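Local coordinates for protein aerobactin synthase IucC (Klebsiella pneumoniae, PDB 6CN7) that makes the siderophore aerobactin, probably by ATP-driven attachment of a second N-acetyl-N-hydroxylysine to a carboxyl group of the citryl intermediate, at residues F508-A513 with W574-D579; G55-L60 with V490-S495; A128-C133 with E161-F166. The protein carries 5 engineered substitutions. One frame throughout, in Å; residues are numbered along the deposited sequence.

Contacts 1 and 2 are neighbours with centres about 14 Å apart, and rest on consecutive helices, 505-521 and 475-499. Y509 ties them together: its OH is probably hydrogen-bonded to both W57 and S495 of contact 2. Contact 3 lies elsewhere, its centre about 28 Å from that of contact 2 and 38 Å from that of contact 1. Contact 1, though farthest from the middle of the chain, is largely buried and relies on one alanine and a weak glutamine hydrogen bond. Contact 2 is partly buried and aromatic, organised around an arginine. Contact 3, also partly buried and nearest the chain's centre, sets an alanine methyl against cysteine sulfur and a guanidinium face, with one CH...O contact.

Contact 1. Residues F508-A513 with W574-D579; sequences FYQLLA and WLATRD
The C-terminal tail of the chain docks here against helix 505-521, with A576, near the short helix 572-575, set against Y509 and Q510. The two backbones come close, 5.7 Å between the CA atoms of Q510 and A576, and alanine suits the spot because its single methyl can lie directly against the helix. That methyl carries most of the packing: A576 CB is 4.0 Å from Q510 CG and 4.4 Å from Y509 CB. One turn on, the small A513 continues the apolar surface, its CB 4.5 Å from T577 OG1, a hydroxyl that is itself hydrogen-bonded to the backbone O of L573.

Q510 adds the polar element. Its CG stands beside the backbone N and opposite the carbonyl carbon (chi1 -81°), and the extended chain beyond it (chi2 175°) carries the amide alongside the tail. Q510 NE2 donates a weak hydrogen bond to A576 O, 3.3 Å long with 158° at the hydrogen, while Q510 CG passes 3.4 Å from the same A576 O. The other end of the amide is held too, since OE1 accepts from R507. A glutamine therefore serves both partners, apolar through its stem and polar through its tip.

Y509 touches the tail through its CB, and its ring leads off toward W57 and S495. R506 reinforces the docking by bonding to the backbone oxygens of L575 and R578. F508, L511 and L512 face helix 395-417, and F508, Y509 and L512 also pack on helix 475-499, so the tail covers a further side of helix 505-521.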
loop_
_atom_site.group_PDB
_atom_site.type_symbol
_atom_site.label_atom_id
_atom_site.label_comp_id
_atom_site.label_asym_id
_atom_site.label_seq_id
_atom_site.Cartn_x
_atom_site.Cartn_y
_atom_site.Cartn_z
ATOM N N PHE A 508 9.360 -45.459 15.550
ATOM C CA PHE A 508 9.613 -44.046 15.814
ATOM C C PHE A 508 9.058 -43.630 17.173
ATOM O O PHE A 508 9.767 -43.038 17.995
ATOM C CB PHE A 508 8.994 -43.210 14.690
ATOM C CG PHE A 508 9.231 -41.726 14.810
ATOM C CD1 PHE A 508 8.442 -40.946 15.641
ATOM C CD2 PHE A 508 10.225 -41.108 14.068
ATOM C CE1 PHE A 508 8.651 -39.582 15.741
ATOM C CE2 PHE A 508 10.435 -39.744 14.161
ATOM C CZ PHE A 508 9.647 -38.980 14.997
ATOM N N TYR A 509 7.786 -43.940 17.429
ATOM C CA TYR A 509 7.147 -43.498 18.658
ATOM C C TYR A 509 7.409 -44.438 19.829
ATOM O O TYR A 509 7.167 -44.052 20.978
ATOM C CB TYR A 509 5.651 -43.324 18.406
ATOM C CG TYR A 509 5.383 -42.222 17.406
ATOM C CD1 TYR A 509 5.337 -40.894 17.806
ATOM C CD2 TYR A 509 5.213 -42.505 16.058
ATOM C CE1 TYR A 509 5.111 -39.881 16.892
ATOM C CE2 TYR A 509 4.989 -41.500 15.139
ATOM C CZ TYR A 509 4.939 -40.191 15.561
ATOM O OH TYR A 509 4.715 -39.187 14.648
ATOM N N GLN A 510 7.906 -45.651 19.570
ATOM C CA GLN A 510 8.470 -46.461 20.647
ATOM C C GLN A 510 9.687 -45.776 21.253
ATOM O O GLN A 510 9.849 -45.747 22.479
ATOM C CB GLN A 510 8.857 -47.847 20.126
ATOM C CG GLN A 510 7.709 -48.832 20.004
ATOM C CD GLN A 510 8.144 -50.143 19.376
ATOM O OE1 GLN A 510 9.242 -50.249 18.831
ATOM N NE2 GLN A 510 7.282 -51.150 19.450
ATOM N N LEU A 511 10.557 -45.219 20.406
ATOM C CA LEU A 511 11.749 -44.536 20.896
ATOM C C LEU A 511 11.384 -43.292 21.698
ATOM O O LEU A 511 12.016 -42.999 22.719
ATOM C CB LEU A 511 12.659 -44.166 19.725
ATOM C CG LEU A 511 13.608 -45.253 19.210
ATOM C CD1 LEU A 511 12.853 -46.438 18.655
ATOM C CD2 LEU A 511 14.523 -44.674 18.146
ATOM N N LEU A 512 10.372 -42.546 21.249
ATOM C CA LEU A 512 9.943 -41.364 21.988
ATOM C C LEU A 512 9.396 -41.748 23.357
ATOM O O LEU A 512 9.720 -41.118 24.369
ATOM C CB LEU A 512 8.893 -40.595 21.184
ATOM C CG LEU A 512 8.295 -39.359 21.862
ATOM C CD1 LEU A 512 9.378 -38.356 22.228
ATOM C CD2 LEU A 512 7.245 -38.714 20.966
ATOM N N ALA A 513 8.559 -42.787 23.404
ATOM C CA ALA A 513 7.999 -43.231 24.677
ATOM C C ALA A 513 9.093 -43.721 25.617
ATOM O O ALA A 513 9.027 -43.490 26.831
ATOM C CB ALA A 513 6.967 -44.331 24.438
ATOM N N TRP A 574 0.568 -44.491 23.073
ATOM C CA TRP A 574 -0.123 -45.625 23.676
ATOM C C TRP A 574 -0.231 -46.786 22.696
ATOM O O TRP A 574 -0.120 -47.952 23.090
ATOM C CB TRP A 574 -1.510 -45.179 24.140
ATOM C CG TRP A 574 -2.354 -46.239 24.781
ATOM C CD1 TRP A 574 -2.380 -46.572 26.102
ATOM C CD2 TRP A 574 -3.323 -47.075 24.136
ATOM N NE1 TRP A 574 -3.296 -47.574 26.320
ATOM C CE2 TRP A 574 -3.886 -47.903 25.128
ATOM C CE3 TRP A 574 -3.764 -47.209 22.817
ATOM C CZ2 TRP A 574 -4.867 -48.849 24.843
ATOM C CZ3 TRP A 574 -4.737 -48.152 22.534
ATOM C CH2 TRP A 574 -5.277 -48.959 23.542
ATOM N N LEU A 575 -0.435 -46.474 21.415
ATOM C CA LEU A 575 -0.630 -47.505 20.402
ATOM C C LEU A 575 0.648 -48.300 20.161
ATOM O O LEU A 575 0.595 -49.515 19.938
ATOM C CB LEU A 575 -1.117 -46.849 19.110
ATOM C CG LEU A 575 -1.558 -47.720 17.934
ATOM C CD1 LEU A 575 -2.660 -48.688 18.330
ATOM C CD2 LEU A 575 -2.023 -46.817 16.801
ATOM N N ALA A 576 1.804 -47.636 20.206
ATOM C CA ALA A 576 3.076 -48.289 19.923
ATOM C C ALA A 576 3.614 -49.092 21.102
ATOM O O ALA A 576 4.582 -49.839 20.928
ATOM C CB ALA A 576 4.113 -47.245 19.500
ATOM N N THR A 577 3.018 -48.962 22.285
ATOM C CA THR A 577 3.456 -49.695 23.463
ATOM C C THR A 577 2.729 -51.023 23.640
ATOM O O THR A 577 3.132 -51.824 24.490
ATOM C CB THR A 577 3.251 -48.831 24.716
ATOM O OG1 THR A 577 3.842 -47.542 24.508
ATOM C CG2 THR A 577 3.887 -49.473 25.952
ATOM N N ARG A 578 1.692 -51.287 22.852
ATOM C CA ARG A 578 0.843 -52.451 23.046
ATOM C C ARG A 578 1.285 -53.594 22.141
ATOM O O ARG A 578 1.664 -53.379 20.985
ATOM C CB ARG A 578 -0.623 -52.094 22.778
ATOM C CG ARG A 578 -1.191 -51.064 23.754
ATOM C CD ARG A 578 -1.246 -51.626 25.173
ATOM N NE ARG A 578 -1.618 -50.635 26.179
ATOM C CZ ARG A 578 -0.777 -49.746 26.702
ATOM N NH1 ARG A 578 0.488 -49.699 26.305
ATOM N NH2 ARG A 578 -1.204 -48.896 27.626
ATOM N N ASP A 579 1.230 -54.810 22.678
ATOM C CA ASP A 579 1.689 -56.002 21.970
ATOM C C ASP A 579 0.948 -56.202 20.648
ATOM O O ASP A 579 0.087 -55.404 20.274
ATOM C CB ASP A 579 1.516 -57.240 22.853
#

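Contact 2. Residues G55-L60 with V490-S495; sequences GIWGWL and VLRFVS
A type I turn from G55 to G58, followed by a G1 beta bulge, carries W57 and W59 up to helix 475-499, with 6.8 Å between the CA atoms of W57 and R492. It closes a tight beta hairpin joining strands 46-54 and 60-62: G58 N bonds to G55 O, and G55 N bonds to W59 O. G58 takes the left-handed conformation (phi 89°) that suits glycine at the bulge. From this hairpin the two tryptophans project onto R492 and F493.

R492 passes between the two indoles and offers each a different part of itself. Its aliphatic base serves W57: R492 CB lies over the face of the five-membered ring in a CH-pi contact, 3.9 Å from the centroid. With CG anti to the backbone N (chi1 171°), the chain runs out past W57 before bending at chi3, which brings the guanidinium over W59. There R492 CZ is 4.5 Å from the centroid of the five-membered ring of W59, a cation-pi contact made nearly end-on, as the two planes are 88° apart. R492 NH1 leads, 3.2 Å from W59 CG. The group is steadied from outside, by NE bonding to V488 O and by an NH2 salt bridge to E22, while W57 NE1 is hydrogen-bonded to Y509 OH.

F493 approaches the same face of W59 farther along, over the six-membered ring, its edge toward the W59 face in a tilted T-shaped (edge-to-face) pair with centroids 4.9 Å apart. Its ring also packs on the arginine, with F493 CZ 3.4 Å above the R492 guanidinium plane.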
loop_
_atom_site.group_PDB
_atom_site.type_symbol
_atom_site.label_atom_id
_atom_site.label_comp_id
_atom_site.label_asym_id
_atom_site.label_seq_id
_atom_site.Cartn_x
_atom_site.Cartn_y
_atom_site.Cartn_z
ATOM N N GLY A 55 -1.100 -42.875 7.783
ATOM C CA GLY A 55 -0.095 -43.017 8.813
ATOM C C GLY A 55 -0.689 -43.270 10.186
ATOM O O GLY A 55 -1.900 -43.393 10.371
ATOM N N ILE A 56 0.205 -43.329 11.178
ATOM C CA ILE A 56 -0.192 -43.722 12.526
ATOM C C ILE A 56 -1.075 -42.677 13.197
ATOM O O ILE A 56 -1.777 -42.996 14.162
ATOM C CB ILE A 56 1.052 -44.007 13.388
ATOM C CG1 ILE A 56 0.641 -44.666 14.706
ATOM C CG2 ILE A 56 1.835 -42.720 13.656
ATOM C CD1 ILE A 56 1.798 -45.259 15.483
ATOM N N TRP A 57 -1.057 -41.432 12.724
ATOM C CA TRP A 57 -1.918 -40.403 13.289
ATOM C C TRP A 57 -3.323 -40.414 12.704
ATOM O O TRP A 57 -4.192 -39.703 13.216
ATOM C CB TRP A 57 -1.294 -39.024 13.074
ATOM C CG TRP A 57 -0.081 -38.794 13.913
ATOM C CD1 TRP A 57 1.218 -38.950 13.536
ATOM C CD2 TRP A 57 -0.056 -38.377 15.280
ATOM N NE1 TRP A 57 2.054 -38.652 14.583
ATOM C CE2 TRP A 57 1.295 -38.296 15.668
ATOM C CE3 TRP A 57 -1.046 -38.063 16.216
ATOM C CZ2 TRP A 57 1.683 -37.913 16.951
ATOM C CZ3 TRP A 57 -0.661 -37.686 17.488
ATOM C CH2 TRP A 57 0.692 -37.612 17.843
ATOM N N GLY A 58 -3.571 -41.210 11.668
ATOM C CA GLY A 58 -4.809 -41.126 10.926
ATOM C C GLY A 58 -4.767 -40.151 9.773
ATOM O O GLY A 58 -5.810 -39.895 9.159
ATOM N N TRP A 59 -3.597 -39.603 9.460
ATOM C CA TRP A 59 -3.441 -38.592 8.425
ATOM C C TRP A 59 -2.878 -39.239 7.166
ATOM O O TRP A 59 -1.929 -40.026 7.239
ATOM C CB TRP A 59 -2.521 -37.478 8.923
ATOM C CG TRP A 59 -2.108 -36.504 7.877
ATOM C CD1 TRP A 59 -2.912 -35.650 7.186
ATOM C CD2 TRP A 59 -0.774 -36.261 7.417
ATOM N NE1 TRP A 59 -2.166 -34.896 6.313
ATOM C CE2 TRP A 59 -0.849 -35.252 6.436
ATOM C CE3 TRP A 59 0.474 -36.804 7.735
ATOM C CZ2 TRP A 59 0.275 -34.777 5.770
ATOM C CZ3 TRP A 59 1.591 -36.328 7.072
ATOM C CH2 TRP A 59 1.484 -35.325 6.102
ATOM N N LEU A 60 -3.466 -38.903 6.017
ATOM C CA LEU A 60 -3.118 -39.546 4.756
ATOM C C LEU A 60 -1.814 -39.004 4.182
ATOM O O LEU A 60 -1.539 -37.803 4.247
ATOM C CB LEU A 60 -4.237 -39.345 3.736
ATOM C CG LEU A 60 -5.573 -40.024 4.043
ATOM C CD1 LEU A 60 -6.670 -39.445 3.167
ATOM C CD2 LEU A 60 -5.462 -41.527 3.843
ATOM N N VAL A 490 4.341 -31.382 14.435
ATOM C CA VAL A 490 5.731 -31.518 14.009
ATOM C C VAL A 490 6.059 -32.983 13.737
ATOM O O VAL A 490 6.368 -33.359 12.600
ATOM C CB VAL A 490 6.702 -30.929 15.052
ATOM C CG1 VAL A 490 8.143 -31.054 14.574
ATOM C CG2 VAL A 490 6.354 -29.478 15.337
ATOM N N LEU A 491 6.007 -33.815 14.781
ATOM C CA LEU A 491 6.395 -35.214 14.632
ATOM C C LEU A 491 5.532 -35.935 13.604
ATOM O O LEU A 491 6.021 -36.836 12.912
ATOM C CB LEU A 491 6.316 -35.923 15.982
ATOM C CG LEU A 491 7.571 -35.834 16.855
ATOM C CD1 LEU A 491 8.093 -34.406 16.958
ATOM C CD2 LEU A 491 7.276 -36.390 18.236
ATOM N N ARG A 492 4.255 -35.562 13.490
ATOM C CA ARG A 492 3.394 -36.168 12.481
ATOM C C ARG A 492 4.005 -36.059 11.091
ATOM O O ARG A 492 3.811 -36.951 10.255
ATOM C CB ARG A 492 2.013 -35.508 12.506
ATOM C CG ARG A 492 1.096 -35.907 11.351
ATOM C CD ARG A 492 -0.373 -35.631 11.669
ATOM N NE ARG A 492 -0.675 -34.204 11.823
ATOM C CZ ARG A 492 -1.223 -33.434 10.886
ATOM N NH1 ARG A 492 -1.543 -33.933 9.699
ATOM N NH2 ARG A 492 -1.461 -32.154 11.136
ATOM N N PHE A 493 4.749 -34.987 10.829
ATOM C CA PHE A 493 5.340 -34.751 9.519
ATOM C C PHE A 493 6.771 -35.260 9.396
ATOM O O PHE A 493 7.323 -35.235 8.292
ATOM C CB PHE A 493 5.308 -33.255 9.200
ATOM C CG PHE A 493 3.922 -32.684 9.140
ATOM C CD1 PHE A 493 3.154 -32.819 7.996
ATOM C CD2 PHE A 493 3.384 -32.017 10.227
ATOM C CE1 PHE A 493 1.877 -32.299 7.935
ATOM C CE2 PHE A 493 2.104 -31.494 10.173
ATOM C CZ PHE A 493 1.351 -31.635 9.026
ATOM N N VAL A 494 7.382 -35.718 10.484
ATOM C CA VAL A 494 8.731 -36.268 10.441
ATOM C C VAL A 494 8.716 -37.787 10.360
ATOM O O VAL A 494 9.492 -38.377 9.609
ATOM C CB VAL A 494 9.544 -35.790 11.664
ATOM C CG1 VAL A 494 10.963 -36.350 11.615
ATOM C CG2 VAL A 494 9.576 -34.273 11.722
ATOM N N SER A 495 7.839 -38.435 11.127
ATOM C CA SER A 495 7.850 -39.891 11.177
ATOM C C SER A 495 7.593 -40.550 9.823
ATOM O O SER A 495 8.155 -41.633 9.591
ATOM C CB SER A 495 6.832 -40.379 12.221
ATOM O OG SER A 495 5.503 -40.049 11.859
#

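Contact 3. Residues A128-C133 with E161-F166; sequences ADRLQC and EYANTF
A163, in the turn leading into strand 165-174 of the IucA/IucC region's large antiparallel sheet, places its methyl between R130 and C133 of the short helix 128-133, and this small group makes the apolar part of the contact. A163 CB is 3.8 Å from C133 SG and 3.9 Å from C133 CB. The residue has left-handed backbone angles (phi 60°), which turn the chain so that its CB faces the helix while its neighbours Y162 and N164 point away. Cysteine fits opposite it as a compact, polarisable and buried side chain.

The arginine contact is of another kind. R130 CG is anti to the backbone N (chi1 177°), but bends at chi2 and chi3 fold the chain over, and a face of the guanidinium comes down on the methyl, with R130 NE 3.7 Å from A163 CB. The charged group stays at the exposed margin of the contact.

Backbone meets backbone at the helix end, where the CA-H of E161 is directed at C133 O, 3.4 Å from E161 CA and 167° at the hydrogen. The CB of E161 points away from the helix, and its carboxylate forms a salt bridge with R147.

Around the contact, D129 and C133 rest on L255 of strand 252-256, which pairs with strand 165-174 through F166 and W254. Strand 366-369 borders helix 128-133 at A128 and Q132, and helix 91-114 packs against E161 and Y162.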
loop_
_atom_site.group_PDB
_atom_site.type_symbol
_atom_site.label_atom_id
_atom_site.label_comp_id
_atom_site.label_asym_id
_atom_site.label_seq_id
_atom_site.Cartn_x
_atom_site.Cartn_y
_atom_site.Cartn_z
ATOM N N ALA A 128 22.962 -21.109 7.119
ATOM C CA ALA A 128 21.800 -21.346 7.971
ATOM C C ALA A 128 20.648 -20.414 7.617
ATOM O O ALA A 128 19.486 -20.834 7.585
ATOM C CB ALA A 128 22.190 -21.180 9.440
ATOM N N ASP A 129 20.951 -19.145 7.334
ATOM C CA ASP A 129 19.896 -18.179 7.043
ATOM C C ASP A 129 19.245 -18.440 5.691
ATOM O O ASP A 129 18.046 -18.193 5.526
ATOM C CB ASP A 129 20.456 -16.758 7.093
ATOM C CG ASP A 129 20.949 -16.374 8.477
ATOM O OD1 ASP A 129 20.395 -16.889 9.472
ATOM O OD2 ASP A 129 21.891 -15.559 8.571
ATOM N N ARG A 130 20.010 -18.927 4.713
ATOM C CA ARG A 130 19.421 -19.237 3.418
ATOM C C ARG A 130 18.559 -20.490 3.495
ATOM O O ARG A 130 17.493 -20.556 2.873
ATOM C CB ARG A 130 20.520 -19.395 2.365
ATOM C CG ARG A 130 20.015 -19.804 0.986
ATOM C CD ARG A 130 18.913 -18.903 0.468
ATOM N NE ARG A 130 19.306 -17.495 0.452
ATOM C CZ ARG A 130 19.831 -16.866 -0.595
ATOM N NH1 ARG A 130 20.156 -15.584 -0.496
ATOM N NH2 ARG A 130 20.033 -17.507 -1.740
ATOM N N LEU A 131 19.003 -21.496 4.252
ATOM C CA LEU A 131 18.206 -22.707 4.407
ATOM C C LEU A 131 16.863 -22.394 5.054
ATOM O O LEU A 131 15.821 -22.894 4.613
ATOM C CB LEU A 131 18.974 -23.742 5.230
ATOM C CG LEU A 131 18.232 -25.043 5.559
ATOM C CD1 LEU A 131 17.760 -25.747 4.297
ATOM C CD2 LEU A 131 19.121 -25.965 6.383
ATOM N N GLN A 132 16.864 -21.558 6.056
ATOM C CA GLN A 132 15.655 -21.171 6.678
ATOM C C GLN A 132 14.729 -20.509 5.704
ATOM O O GLN A 132 13.583 -20.741 5.747
ATOM C CB GLN A 132 15.876 -20.306 7.892
ATOM C CG GLN A 132 14.614 -19.722 8.442
ATOM C CD GLN A 132 14.696 -19.063 9.775
ATOM O OE1 GLN A 132 13.722 -18.628 10.291
ATOM N NE2 GLN A 132 15.843 -19.014 10.333
ATOM N N CYS A 133 15.240 -19.696 4.820
ATOM C CA CYS A 133 14.421 -19.056 3.797
ATOM C C CYS A 133 13.761 -20.078 2.877
ATOM O O CYS A 133 12.636 -19.861 2.418
ATOM C CB CYS A 133 15.268 -18.086 2.971
ATOM S SG CYS A 133 15.681 -16.535 3.806
ATOM N N GLU A 161 10.486 -16.652 1.770
ATOM C CA GLU A 161 10.718 -17.613 0.696
ATOM C C GLU A 161 11.420 -16.997 -0.509
ATOM O O GLU A 161 11.875 -17.744 -1.382
ATOM C CB GLU A 161 9.401 -18.258 0.253
ATOM C CG GLU A 161 8.339 -17.297 -0.264
ATOM C CD GLU A 161 7.405 -16.816 0.826
ATOM O OE1 GLU A 161 7.773 -16.915 2.019
ATOM O OE2 GLU A 161 6.296 -16.346 0.489
ATOM N N TYR A 162 11.527 -15.667 -0.581
ATOM C CA TYR A 162 12.273 -15.016 -1.650
ATOM C C TYR A 162 13.678 -14.599 -1.235
ATOM O O TYR A 162 14.506 -14.317 -2.108
ATOM C CB TYR A 162 11.499 -13.794 -2.158
ATOM C CG TYR A 162 10.135 -14.151 -2.709
ATOM C CD1 TYR A 162 9.983 -14.564 -4.024
ATOM C CD2 TYR A 162 9.002 -14.085 -1.909
ATOM C CE1 TYR A 162 8.739 -14.900 -4.531
ATOM C CE2 TYR A 162 7.755 -14.415 -2.406
ATOM C CZ TYR A 162 7.629 -14.824 -3.717
ATOM O OH TYR A 162 6.384 -15.155 -4.208
ATOM N N ALA A 163 13.962 -14.546 0.067
ATOM C CA ALA A 163 15.322 -14.340 0.573
ATOM C C ALA A 163 15.911 -13.015 0.094
ATOM O O ALA A 163 17.110 -12.908 -0.167
ATOM C CB ALA A 163 16.233 -15.506 0.183
ATOM N N ASN A 164 15.067 -11.998 -0.023
ATOM C CA ASN A 164 15.538 -10.665 -0.358
ATOM C C ASN A 164 15.784 -9.855 0.912
ATOM O O ASN A 164 15.220 -10.128 1.974
ATOM C CB ASN A 164 14.531 -9.945 -1.251
ATOM C CG ASN A 164 14.568 -10.439 -2.685
ATOM O OD1 ASN A 164 15.639 -10.687 -3.241
ATOM N ND2 ASN A 164 13.398 -10.591 -3.290
ATOM N N THR A 165 16.641 -8.849 0.788
ATOM C CA THR A 165 17.028 -8.010 1.910
ATOM C C THR A 165 16.489 -6.598 1.722
ATOM O O THR A 165 16.054 -6.208 0.637
ATOM C CB THR A 165 18.550 -7.979 2.069
ATOM O OG1 THR A 165 19.146 -7.415 0.893
ATOM C CG2 THR A 165 19.094 -9.378 2.291
ATOM N N PHE A 166 16.529 -5.822 2.803
ATOM C CA PHE A 166 16.010 -4.464 2.761
ATOM C C PHE A 166 16.514 -3.694 3.971
ATOM O O PHE A 166 16.877 -4.273 4.999
ATOM C CB PHE A 166 14.477 -4.450 2.712
ATOM C CG PHE A 166 13.822 -5.275 3.790
ATOM C CD1 PHE A 166 13.583 -6.627 3.600
ATOM C CD2 PHE A 166 13.441 -4.697 4.992
ATOM C CE1 PHE A 166 12.977 -7.385 4.585
ATOM C CE2 PHE A 166 12.836 -5.452 5.981
ATOM C CZ PHE A 166 12.604 -6.796 5.777
#